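Local coordinates for protein histidinol dehydrogenase (Elizabethkingia anophelis NUHP1, PDB 6AN0) that probably catalyses, with zinc bound, the two successive NAD-dependent oxidations that turn L-histidinol into L-histidine, the last step of histidine biosynthesis, at residues A[95-100]-A[147-152]; A[186-191]-A[204-209]; A[222-227]-A[233-238]; A[351-354]-A[359-362]; A[410-415]-A[425-430]. One frame throughout, in Å; residues are numbered along the deposited sequence. Where two conformers were deposited one is given.

Interactions 1, 2, 4 and 5 are buried; interaction 3 is partly buried. Interactions 2 and 3 reach the same mixed sheet, their centres about 17 Å apart. Interaction 1 is purely aliphatic between two helices. Interactions 2 and 4 each set one aromatic ring of a strand under backbone or aliphatic carbon of a following segment, but the tyrosine of interaction 2 ends among waters, whereas the phenylalanine of interaction 4 packs on a glutamate beside the zinc site. Interaction 3 is the charged one, a lysine-aspartate salt bridge. Interaction 5 is remote, 42 to 54 Å between centres, and mixes aliphatic packing with a carboxylate-hydroxyl pair. All but interaction 2 also touch the second subunit, interaction 3 through one residue.

Interaction 1 (A[95-100]-A[147-152]); sequences SNIEKF and LGIPAQ. With EDO (1,2-ethanediol), chain C.
I149 packs on I97 and on the backbone of E98, and these three residues carry the contact. The CD1 end of I149 lies 3.8 Å from I97 CG2, the two isoleucine side chains crossing at about a right angle. The other branch of I149, CG2, rests 3.7 Å from E98 CA and 4.0 Å from E98 CB, so that the helix backbone itself forms part of the apolar surface. I97 presents CG2 because this methyl stands anti to the backbone N, with CG1 beside that N (chi1 -67°). E98 borders the contact: its extended chain leaves the apolar patch, and its OE2 takes a weak hydrogen bond of 3.4 Å from O1 of an ethanediol, probably a crystallisation additive. The same diol oxygen lies 3.7 Å from Q152 CB. Further out, I97 also packs on L145 and M146 of helix 142-154, and I149 on A94 of helix 84-102 and on I182 of a loop. Segment 95-100 belongs to helix 84-102, whose K99 bonds through NZ to E112 O of the second subunit. Segment 147-152 belongs to helix 142-154, kinked at P150, whose A151 and Q152 lean on I159 of strand 158-163.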
# COMPACT_ATOMS: atom_id res chain seq x y z
N SER A 95 -17.34 13.57 14.15
CA SER A 95 -16.48 13.86 15.30
C SER A 95 -15.74 12.61 15.75
O SER A 95 -14.54 12.67 16.05
CB SER A 95 -17.31 14.45 16.44
OG SER A 95 -17.60 15.82 16.19
N ASN A 96 -16.42 11.47 15.80
CA ASN A 96 -15.79 10.23 16.26
C ASN A 96 -14.76 9.74 15.26
O ASN A 96 -13.67 9.29 15.65
CB ASN A 96 -16.85 9.16 16.49
CG ASN A 96 -17.68 9.43 17.72
OD1 ASN A 96 -17.26 10.18 18.59
ND2 ASN A 96 -18.86 8.82 17.80
N ILE A 97 -15.09 9.78 13.97
CA ILE A 97 -14.14 9.41 12.93
C ILE A 97 -12.92 10.33 12.98
O ILE A 97 -11.77 9.86 12.88
CB ILE A 97 -14.83 9.46 11.55
CG1 ILE A 97 -15.89 8.35 11.45
CG2 ILE A 97 -13.80 9.34 10.41
CD1 ILE A 97 -16.95 8.58 10.35
N GLU A 98 -13.14 11.63 13.13
CA GLU A 98 -12.01 12.56 13.18
C GLU A 98 -11.13 12.27 14.38
O GLU A 98 -9.89 12.26 14.28
CB GLU A 98 -12.50 14.01 13.22
CG GLU A 98 -11.36 15.03 13.10
CD GLU A 98 -11.85 16.47 13.05
OE1 GLU A 98 -13.04 16.71 13.35
OE2 GLU A 98 -11.04 17.36 12.71
N LYS A 99 -11.75 12.02 15.54
CA LYS A 99 -10.97 11.79 16.75
C LYS A 99 -10.09 10.55 16.61
O LYS A 99 -8.90 10.57 16.96
CB LYS A 99 -11.91 11.68 17.95
CG LYS A 99 -11.21 11.64 19.29
CD LYS A 99 -12.20 11.83 20.44
CE LYS A 99 -11.49 11.65 21.78
NZ LYS A 99 -12.45 11.68 22.92
N PHE A 100 -10.65 9.45 16.09
CA PHE A 100 -9.88 8.22 16.00
C PHE A 100 -8.78 8.31 14.96
O PHE A 100 -7.66 7.82 15.18
CB PHE A 100 -10.80 7.03 15.68
CG PHE A 100 -10.06 5.71 15.59
CD1 PHE A 100 -9.43 5.18 16.71
CD2 PHE A 100 -10.01 4.99 14.40
CE1 PHE A 100 -8.75 3.96 16.66
CE2 PHE A 100 -9.34 3.76 14.33
CZ PHE A 100 -8.71 3.24 15.47
N LEU A 147 -13.56 8.55 3.97
CA LEU A 147 -12.44 8.84 3.10
C LEU A 147 -12.04 10.31 3.13
O LEU A 147 -10.85 10.62 3.09
CB LEU A 147 -12.77 8.44 1.65
CG LEU A 147 -13.15 6.97 1.50
CD1 LEU A 147 -13.54 6.67 0.06
CD2 LEU A 147 -12.03 6.03 1.96
N GLY A 148 -13.03 11.20 3.28
CA GLY A 148 -12.73 12.62 3.29
C GLY A 148 -12.04 13.09 4.57
O GLY A 148 -11.18 13.97 4.53
N ILE A 149 -12.42 12.52 5.71
CA ILE A 149 -11.90 13.03 6.98
C ILE A 149 -10.41 12.72 7.11
O ILE A 149 -9.62 13.62 7.44
CB ILE A 149 -12.72 12.51 8.18
CG1 ILE A 149 -14.07 13.23 8.24
CG2 ILE A 149 -11.95 12.72 9.51
CD1 ILE A 149 -15.00 12.76 9.37
N PRO A 150 -9.94 11.48 6.89
CA PRO A 150 -8.49 11.26 7.02
C PRO A 150 -7.69 11.99 5.95
O PRO A 150 -6.55 12.39 6.22
CB PRO A 150 -8.34 9.73 6.93
CG PRO A 150 -9.64 9.22 6.42
CD PRO A 150 -10.68 10.20 6.82
N ALA A 151 -8.25 12.17 4.75
CA ALA A 151 -7.58 13.00 3.75
C ALA A 151 -7.33 14.41 4.28
O ALA A 151 -6.25 14.97 4.09
CB ALA A 151 -8.40 13.06 2.46
N GLN A 152 -8.34 15.00 4.92
CA GLN A 152 -8.17 16.34 5.46
C GLN A 152 -7.15 16.35 6.59
O GLN A 152 -6.28 17.22 6.64
CB GLN A 152 -9.52 16.90 5.94
CG GLN A 152 -10.50 17.20 4.81
CD GLN A 152 -10.13 18.44 3.99
OE1 GLN A 152 -8.95 18.77 3.82
NE2 GLN A 152 -11.15 19.14 3.50
C1 EDO C . -12.34 17.21 9.20
O1 EDO C . -10.93 17.37 9.34
C2 EDO C . -12.81 17.74 7.86
O2 EDO C . -12.79 19.18 7.83

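Interaction 2 (A[186-191]-A[204-209]); sequences NIYKAG and ETIEKA
Y188 meets T205 and I206 where strand 186-189, at one side of a mixed beta sheet, is covered by the loop that leads from helix 192-201 to strand 211-213. The tight part is a CH-pi contact. I206 CG1 stands 3.6 Å from the centroid of the Y188 ring and only 8° off its normal, so the methylene sits over the centre of one face. I206 CD1 carries the packing back to the root of the ring, 3.9 Å from Y188 CB. The isoleucine reaches there with CG1 anti to its carbonyl carbon (chi1 -58°), which brings the end of the chain nearer the strand than its first bond would suggest. T205 adds a methyl obliquely, CG2 lying 3.6 Å from Y188 CE2. Its hydroxyl serves another element, bonding to D50. Beyond the ring the contact is looser and wet. The phenol oxygen is linked to the loop backbone by two waters: one lies between Y188 OH and the N of E207, whose N-H it accepts, while the other donates to T205 O. Thus the hydroxyl is tied to the chain on both flanks of I206 through solvent, while the body of the ring is held by carbon. L53 of helix 50-61 and A198 of helix 192-201 pack against I206 as well, and the strand backbone pairs with strand 158-163. The second of these waters lies at the ring edge, in its plane, 2.8 Å from Y188 OH.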
# COMPACT_ATOMS: atom_id res chain seq x y z
N ASN A 186 -14.43 20.30 -4.49
CA ASN A 186 -14.31 19.90 -5.89
C ASN A 186 -15.14 18.64 -6.08
O ASN A 186 -14.65 17.53 -5.89
CB ASN A 186 -12.85 19.66 -6.28
CG ASN A 186 -11.98 20.92 -6.16
OD1 ASN A 186 -12.48 22.04 -6.14
ND2 ASN A 186 -10.67 20.72 -6.09
N ILE A 187 -16.40 18.81 -6.47
CA ILE A 187 -17.36 17.71 -6.59
C ILE A 187 -17.84 17.67 -8.03
O ILE A 187 -18.30 18.69 -8.56
CB ILE A 187 -18.54 17.89 -5.62
CG1 ILE A 187 -18.02 18.07 -4.18
CG2 ILE A 187 -19.52 16.72 -5.72
CD1 ILE A 187 -19.13 18.38 -3.19
N TYR A 188 -17.76 16.49 -8.65
CA TYR A 188 -18.01 16.33 -10.07
C TYR A 188 -19.08 15.28 -10.32
O TYR A 188 -19.06 14.20 -9.72
CB TYR A 188 -16.71 15.96 -10.80
CG TYR A 188 -15.62 16.96 -10.53
CD1 TYR A 188 -14.59 16.68 -9.64
CD2 TYR A 188 -15.66 18.22 -11.12
CE1 TYR A 188 -13.59 17.61 -9.39
CE2 TYR A 188 -14.67 19.15 -10.87
CZ TYR A 188 -13.65 18.85 -10.00
OH TYR A 188 -12.67 19.78 -9.76
N LYS A 189 -19.98 15.61 -11.23
CA LYS A 189 -21.05 14.70 -11.66
C LYS A 189 -20.47 13.73 -12.67
O LYS A 189 -20.45 13.99 -13.88
CB LYS A 189 -22.21 15.49 -12.26
CG LYS A 189 -22.85 16.50 -11.32
CD LYS A 189 -23.92 17.29 -12.07
CE LYS A 189 -24.57 18.33 -11.18
NZ LYS A 189 -25.71 19.02 -11.86
N ALA A 190 -19.99 12.58 -12.19
CA ALA A 190 -19.36 11.59 -13.06
C ALA A 190 -19.32 10.25 -12.35
O ALA A 190 -19.06 10.19 -11.14
CB ALA A 190 -17.92 12.00 -13.43
N GLY A 191 -19.55 9.18 -13.10
CA GLY A 191 -19.51 7.84 -12.54
C GLY A 191 -18.72 6.89 -13.42
O GLY A 191 -18.24 7.25 -14.50
N GLU A 204 -10.01 19.04 -18.57
CA GLU A 204 -10.04 20.48 -18.35
C GLU A 204 -10.65 20.84 -17.01
O GLU A 204 -10.22 21.80 -16.36
CB GLU A 204 -10.80 21.17 -19.48
CG GLU A 204 -10.21 20.96 -20.86
CD GLU A 204 -10.94 19.87 -21.63
OE1 GLU A 204 -11.57 19.01 -20.98
OE2 GLU A 204 -10.88 19.88 -22.88
N THR A 205 -11.65 20.08 -16.56
CA THR A 205 -12.35 20.39 -15.32
C THR A 205 -11.81 19.65 -14.10
O THR A 205 -11.86 20.18 -12.99
CB THR A 205 -13.85 20.09 -15.47
OG1 THR A 205 -14.36 20.83 -16.59
CG2 THR A 205 -14.63 20.48 -14.23
N ILE A 206 -11.26 18.45 -14.28
CA ILE A 206 -10.86 17.60 -13.17
C ILE A 206 -9.34 17.45 -13.22
O ILE A 206 -8.80 16.88 -14.18
CB ILE A 206 -11.56 16.24 -13.22
CG1 ILE A 206 -13.09 16.44 -13.20
CG2 ILE A 206 -11.09 15.32 -12.08
CD1 ILE A 206 -13.92 15.17 -13.40
N GLU A 207 -8.65 17.97 -12.21
CA GLU A 207 -7.22 17.74 -12.09
C GLU A 207 -6.97 16.29 -11.69
O GLU A 207 -7.72 15.71 -10.91
CB GLU A 207 -6.59 18.68 -11.06
N LYS A 208 -5.90 15.71 -12.23
CA LYS A 208 -5.70 14.29 -12.01
C LYS A 208 -5.23 14.02 -10.59
O LYS A 208 -4.53 14.83 -9.97
CB LYS A 208 -4.71 13.70 -13.02
CG LYS A 208 -3.25 13.97 -12.78
CD LYS A 208 -2.42 13.31 -13.89
CE LYS A 208 -0.95 13.68 -13.80
NZ LYS A 208 -0.39 13.32 -12.47
N ALA A 209 -5.63 12.86 -10.08
CA ALA A 209 -5.33 12.39 -8.74
C ALA A 209 -4.00 11.65 -8.71
O ALA A 209 -3.56 11.07 -9.70
CB ALA A 209 -6.45 11.47 -8.27
O HOH W 1 -10.05 19.17 -9.84
O HOH W 2 -12.60 22.17 -11.15

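Interaction 3 (A[222-227]-A[233-238]); sequences AAKQIA and AIDMPA. With EDO (1,2-ethanediol), chain D.
K224 and I234 mark the closest backbone approach, 6.8 Å between their CA atoms, where the final turns of helix 218-227 face strand 233-234 and the loop that follows it. I234 turns toward the helix and lays CG2 against the main chain, 3.5 Å from K224 O and 4.1 Å from K224 CB. Its CG1 lies between backbone N and carbonyl carbon (chi1 66°), a crowded position that leaves CG2 beside N, where it meets the helix. K224 then passes the isoleucine and bends at chi3 (68°), bringing its ammonium to the carboxylate of D235. The salt bridge is short, K224 NZ to D235 OD1 2.8 Å, and uses the syn lone pair of OD1, on the side of the other oxygen; the two side chains cross at about a right angle. The helix and strand belong to a beta-alpha-beta unit of strand 211-213, helix 218-227 and strand 233-234, with the two strands parallel. Both charged groups also bond to G214, just after its first strand: G214 O accepts from K224 NZ, and G214 N donates to D235 OD2. Within the loop, D235 OD1 takes a second, weak bond from M236 N at 2.9 Å, which probably helps fix the carboxylate's rotation. A water donates to M236 O at 2.8 Å and accepts a weak bond from K224 NZ. D235 O accepts a hydrogen bond of 2.8 Å from O2 of an ethanediol, which also bonds to S389 OG.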
# COMPACT_ATOMS: atom_id res chain seq x y z
N ALA A 222 -12.46 -2.76 -12.20
CA ALA A 222 -11.50 -3.03 -13.27
C ALA A 222 -10.79 -1.74 -13.69
O ALA A 222 -9.59 -1.75 -13.99
CB ALA A 222 -12.21 -3.68 -14.47
N ALA A 223 -11.52 -0.62 -13.70
CA ALA A 223 -10.90 0.63 -14.11
C ALA A 223 -9.82 1.05 -13.12
O ALA A 223 -8.74 1.49 -13.53
CB ALA A 223 -11.96 1.73 -14.24
N LYS A 224 -10.09 0.91 -11.82
CA LYS A 224 -9.08 1.24 -10.82
C LYS A 224 -7.87 0.33 -10.96
O LYS A 224 -6.72 0.78 -10.82
CB LYS A 224 -9.68 1.14 -9.42
CG LYS A 224 -10.60 2.30 -9.05
CD LYS A 224 -11.31 2.05 -7.72
CE LYS A 224 -10.34 2.08 -6.54
NZ LYS A 224 -11.02 1.75 -5.25
N GLN A 225 -8.10 -0.96 -11.23
CA GLN A 225 -6.99 -1.90 -11.39
C GLN A 225 -6.12 -1.51 -12.58
O GLN A 225 -4.89 -1.50 -12.48
CB GLN A 225 -7.52 -3.33 -11.55
N ILE A 226 -6.74 -1.16 -13.70
CA ILE A 226 -5.99 -0.81 -14.90
C ILE A 226 -5.36 0.57 -14.78
O ILE A 226 -4.25 0.80 -15.29
CB ILE A 226 -6.91 -0.93 -16.12
CG1 ILE A 226 -7.20 -2.41 -16.38
CG2 ILE A 226 -6.30 -0.24 -17.35
CD1 ILE A 226 -8.29 -2.67 -17.39
N ALA A 227 -6.03 1.50 -14.08
CA ALA A 227 -5.48 2.84 -13.87
C ALA A 227 -4.11 2.79 -13.20
O ALA A 227 -3.27 3.66 -13.46
CB ALA A 227 -6.45 3.67 -13.01
N ALA A 233 -1.99 5.55 -7.79
CA ALA A 233 -2.14 4.56 -6.72
C ALA A 233 -3.63 4.35 -6.43
O ALA A 233 -4.45 5.24 -6.67
CB ALA A 233 -1.41 5.00 -5.45
N ILE A 234 -3.98 3.17 -5.90
CA ILE A 234 -5.35 2.95 -5.45
C ILE A 234 -5.34 2.43 -4.01
O ILE A 234 -4.32 1.97 -3.50
CB ILE A 234 -6.12 1.98 -6.37
CG1 ILE A 234 -5.53 0.57 -6.32
CG2 ILE A 234 -6.13 2.54 -7.81
CD1 ILE A 234 -6.32 -0.45 -7.12
N ASP A 235 -6.51 2.52 -3.36
CA ASP A 235 -6.58 2.20 -1.93
C ASP A 235 -6.37 0.71 -1.68
O ASP A 235 -5.49 0.32 -0.91
CB ASP A 235 -7.89 2.69 -1.29
CG ASP A 235 -9.15 2.35 -2.10
OD1 ASP A 235 -9.08 1.87 -3.25
OD2 ASP A 235 -10.25 2.62 -1.54
N MET A 236 -7.15 -0.13 -2.33
CA MET A 236 -7.03 -1.57 -2.13
C MET A 236 -7.86 -2.28 -3.20
O MET A 236 -8.68 -1.63 -3.85
CB MET A 236 -7.54 -1.95 -0.74
CG MET A 236 -9.02 -1.71 -0.62
SD MET A 236 -9.56 -2.00 1.07
CE MET A 236 -8.78 -0.63 1.90
N PRO A 237 -7.69 -3.59 -3.39
CA PRO A 237 -8.58 -4.32 -4.29
C PRO A 237 -9.99 -4.43 -3.73
O PRO A 237 -10.23 -4.26 -2.54
CB PRO A 237 -7.94 -5.71 -4.40
CG PRO A 237 -6.59 -5.57 -3.80
CD PRO A 237 -6.66 -4.47 -2.81
N ALA A 238 -10.94 -4.74 -4.62
CA ALA A 238 -12.35 -4.69 -4.27
C ALA A 238 -12.98 -6.08 -4.26
O ALA A 238 -12.41 -7.07 -4.72
CB ALA A 238 -13.11 -3.76 -5.23
C1 EDO D . -5.16 0.76 2.71
O1 EDO D . -4.09 1.47 3.35
C2 EDO D . -5.71 1.72 1.67
O2 EDO D . -4.59 2.19 0.93
O HOH W 3 -10.38 -1.29 -6.01

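Interaction 4 (A[351-354]-A[359-362]); sequences SVFL and CESA
F353 supplies most of the buried surface here, its ring reaching from strand 351-354 to the start of helix 360-365, where E360 and C359 receive it. E360 CA lies over one face of the ring, 4.1 Å from the centroid of F353 and 19° off the normal, displaced toward the rim: a CH-pi contact made by the main-chain CA of E360. The side chain of E360 then runs on past the ring, its CG 4.2 Å from F353 CZ, with CG anti to its own N (chi1 -177°). C359 takes part through its carbonyl, O standing 3.5 Å from F353 CD1 in an oblique approach, while its CB is directed away from the strand. The same carbonyl accepts a weak bond of 3.2 Å from A362 N as the helix begins. F353 also packs on H331 of the adjacent strand 331-335. In the second subunit a strand pairs in parallel with residues 351-354, so the sheet continues across the interface. The side chain of E360 comes within about 4 Å of a bound zinc, nearest atoms. Strand 351-354 is the outermost, within this chain, of a six-stranded parallel sheet, and the helix after it brings the zinc ligand D364 to the metal site.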
# COMPACT_ATOMS: atom_id res chain seq x y z
N SER A 351 -11.65 -5.52 10.38
CA SER A 351 -12.07 -4.80 11.58
C SER A 351 -12.77 -5.77 12.51
O SER A 351 -13.50 -6.66 12.05
CB SER A 351 -12.98 -3.62 11.22
OG SER A 351 -13.12 -2.73 12.31
N VAL A 352 -12.56 -5.61 13.83
CA VAL A 352 -13.01 -6.57 14.83
C VAL A 352 -13.93 -5.88 15.83
O VAL A 352 -13.63 -4.78 16.32
CB VAL A 352 -11.81 -7.23 15.56
CG1 VAL A 352 -12.28 -8.22 16.67
CG2 VAL A 352 -10.88 -7.90 14.55
N PHE A 353 -15.03 -6.55 16.18
CA PHE A 353 -16.06 -6.03 17.08
C PHE A 353 -16.17 -6.95 18.29
O PHE A 353 -16.35 -8.16 18.13
CB PHE A 353 -17.40 -5.92 16.33
CG PHE A 353 -17.31 -5.03 15.11
CD1 PHE A 353 -17.70 -3.70 15.19
CD2 PHE A 353 -16.77 -5.49 13.92
CE1 PHE A 353 -17.58 -2.85 14.09
CE2 PHE A 353 -16.64 -4.66 12.81
CZ PHE A 353 -17.05 -3.34 12.90
N LEU A 354 -16.09 -6.38 19.50
CA LEU A 354 -15.91 -7.16 20.72
C LEU A 354 -17.14 -7.14 21.62
O LEU A 354 -17.55 -6.08 22.09
CB LEU A 354 -14.70 -6.64 21.49
CG LEU A 354 -13.39 -6.63 20.71
CD1 LEU A 354 -12.34 -6.00 21.61
CD2 LEU A 354 -12.99 -8.05 20.30
N CYS A 359 -22.00 -3.81 17.63
CA CYS A 359 -22.57 -4.25 16.36
C CYS A 359 -21.78 -3.67 15.19
O CYS A 359 -21.09 -2.66 15.30
CB CYS A 359 -24.06 -3.89 16.26
SG CYS A 359 -24.44 -2.13 16.39
N GLU A 360 -21.88 -4.35 14.05
CA GLU A 360 -21.14 -3.88 12.89
C GLU A 360 -21.67 -2.54 12.39
O GLU A 360 -20.90 -1.72 11.89
CB GLU A 360 -21.18 -4.92 11.76
CG GLU A 360 -20.36 -4.52 10.53
CD GLU A 360 -20.51 -5.52 9.38
OE1 GLU A 360 -20.72 -6.71 9.66
OE2 GLU A 360 -20.43 -5.11 8.21
N SER A 361 -22.98 -2.31 12.52
CA SER A 361 -23.55 -1.02 12.12
C SER A 361 -22.85 0.14 12.79
O SER A 361 -22.69 1.21 12.18
CB SER A 361 -25.05 -0.98 12.45
OG SER A 361 -25.73 -1.97 11.72
N ALA A 362 -22.41 -0.03 14.05
CA ALA A 362 -21.71 1.06 14.73
C ALA A 362 -20.39 1.39 14.04
O ALA A 362 -20.04 2.57 13.88
CB ALA A 362 -21.47 0.71 16.20

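Interaction 5 (A[410-415]-A[425-430]); sequences GIEKMA and HAVSVR
I411 and E412 pack on V427 and S428 in a helical hairpin, helices 401-417 and 421-435 running nearly antiparallel at 153° with their segment axes 9.2 Å apart. V427 faces the opposite helix, and its two methyls divide the work. CG2, anti to the carbonyl carbon, meets I411 CG2 at 3.6 Å. CG1, on the branch opposite the backbone N (chi1 173°), lies 3.8 Å from E412 CG, so the valine spans both neighbours. E412 starts off beside the interface; with CG turned toward its backbone N (chi1 -68°) and the chain extended beyond it, the side chain passes over V427 CG1 and carries its carboxylate to S428. In one of the two deposited conformers of S428, OG lies 2.7 Å from E412 OE1. The same OG is also within hydrogen-bonding reach of K424 O, one turn earlier in the helix. S428 keeps OG beside its backbone N, the position that puts it near both oxygens. E412 also touches L431, which lengthens the apolar side of the contact. The hairpin lies far from the centre of its own chain and packs against the second subunit: I411 on Y365 of that subunit, and R430 in a salt bridge to its D259. Helix 421-435 also carries H423, predicted to bind zinc and substrate. The arginine also turns back on its own helix, R430 NH1 donating to A426 O at 2.9 Å, with that oxygen close to the guanidinium plane.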
# COMPACT_ATOMS: atom_id res chain seq x y z
N GLY A 410 33.12 0.01 6.53
CA GLY A 410 32.22 -1.10 6.24
C GLY A 410 31.48 -0.95 4.92
O GLY A 410 31.35 -1.91 4.16
N ILE A 411 30.97 0.25 4.64
CA ILE A 411 30.31 0.53 3.36
C ILE A 411 31.26 0.26 2.20
O ILE A 411 30.88 -0.37 1.20
CB ILE A 411 29.80 1.98 3.33
CG1 ILE A 411 28.75 2.21 4.42
CG2 ILE A 411 29.24 2.33 1.93
CD1 ILE A 411 28.51 3.67 4.70
N GLU A 412 32.49 0.75 2.30
CA GLU A 412 33.48 0.50 1.25
C GLU A 412 33.64 -0.99 0.96
O GLU A 412 33.72 -1.40 -0.20
CB GLU A 412 34.83 1.10 1.65
CG GLU A 412 34.89 2.63 1.69
CD GLU A 412 36.29 3.15 2.03
OE1 GLU A 412 36.70 4.20 1.49
OE2 GLU A 412 36.99 2.49 2.82
N LYS A 413 33.70 -1.83 2.01
CA LYS A 413 33.87 -3.27 1.77
C LYS A 413 32.64 -3.87 1.09
O LYS A 413 32.76 -4.74 0.22
CB LYS A 413 34.15 -3.99 3.09
N MET A 414 31.44 -3.43 1.47
CA MET A 414 30.24 -3.96 0.83
C MET A 414 30.11 -3.47 -0.60
O MET A 414 29.72 -4.24 -1.49
CB MET A 414 29.00 -3.59 1.66
CG MET A 414 28.82 -4.49 2.88
SD MET A 414 27.50 -3.94 3.95
CE MET A 414 28.08 -2.35 4.49
N ALA A 415 30.46 -2.21 -0.86
CA ALA A 415 30.43 -1.70 -2.22
C ALA A 415 31.42 -2.46 -3.10
O ALA A 415 31.11 -2.81 -4.24
CB ALA A 415 30.73 -0.20 -2.23
N HIS A 425 33.77 4.99 -3.80
CA HIS A 425 34.51 6.24 -3.89
C HIS A 425 33.77 7.40 -3.22
O HIS A 425 34.41 8.31 -2.69
CB HIS A 425 34.81 6.58 -5.35
CG HIS A 425 35.81 7.69 -5.53
ND1 HIS A 425 37.13 7.56 -5.17
CD2 HIS A 425 35.67 8.94 -6.01
CE1 HIS A 425 37.77 8.69 -5.43
NE2 HIS A 425 36.90 9.54 -5.95
N ALA A 426 32.43 7.37 -3.22
CA ALA A 426 31.68 8.44 -2.57
C ALA A 426 31.94 8.49 -1.07
O ALA A 426 31.88 9.56 -0.46
CB ALA A 426 30.18 8.27 -2.85
N VAL A 427 32.21 7.33 -0.46
CA VAL A 427 32.66 7.29 0.93
C VAL A 427 34.13 7.71 1.02
O VAL A 427 34.50 8.54 1.86
CB VAL A 427 32.45 5.88 1.52
CG1 VAL A 427 33.08 5.78 2.93
CG2 VAL A 427 30.98 5.51 1.56
N SER A 428 34.97 7.17 0.14
CA SER A 428 36.40 7.41 0.22
C SER A 428 36.74 8.90 0.21
O SER A 428 37.62 9.34 0.96
CB SER A 428 37.12 6.69 -0.92
OG SER A 428 36.76 5.31 -0.93
N VAL A 429 36.06 9.69 -0.62
CA VAL A 429 36.41 11.11 -0.69
C VAL A 429 36.10 11.83 0.62
O VAL A 429 36.82 12.76 1.02
CB VAL A 429 35.73 11.80 -1.89
CG1 VAL A 429 36.24 11.20 -3.18
CG2 VAL A 429 34.20 11.72 -1.79
N ARG A 430 35.04 11.42 1.33
CA ARG A 430 34.78 12.01 2.64
C ARG A 430 35.87 11.64 3.65
O ARG A 430 36.39 12.50 4.37
CB ARG A 430 33.41 11.59 3.17
CG ARG A 430 32.26 12.54 2.83
CD ARG A 430 31.50 12.04 1.62
NE ARG A 430 30.25 12.76 1.37
CZ ARG A 430 29.54 12.63 0.25
NH1 ARG A 430 29.97 11.79 -0.69
NH2 ARG A 430 28.41 13.31 0.06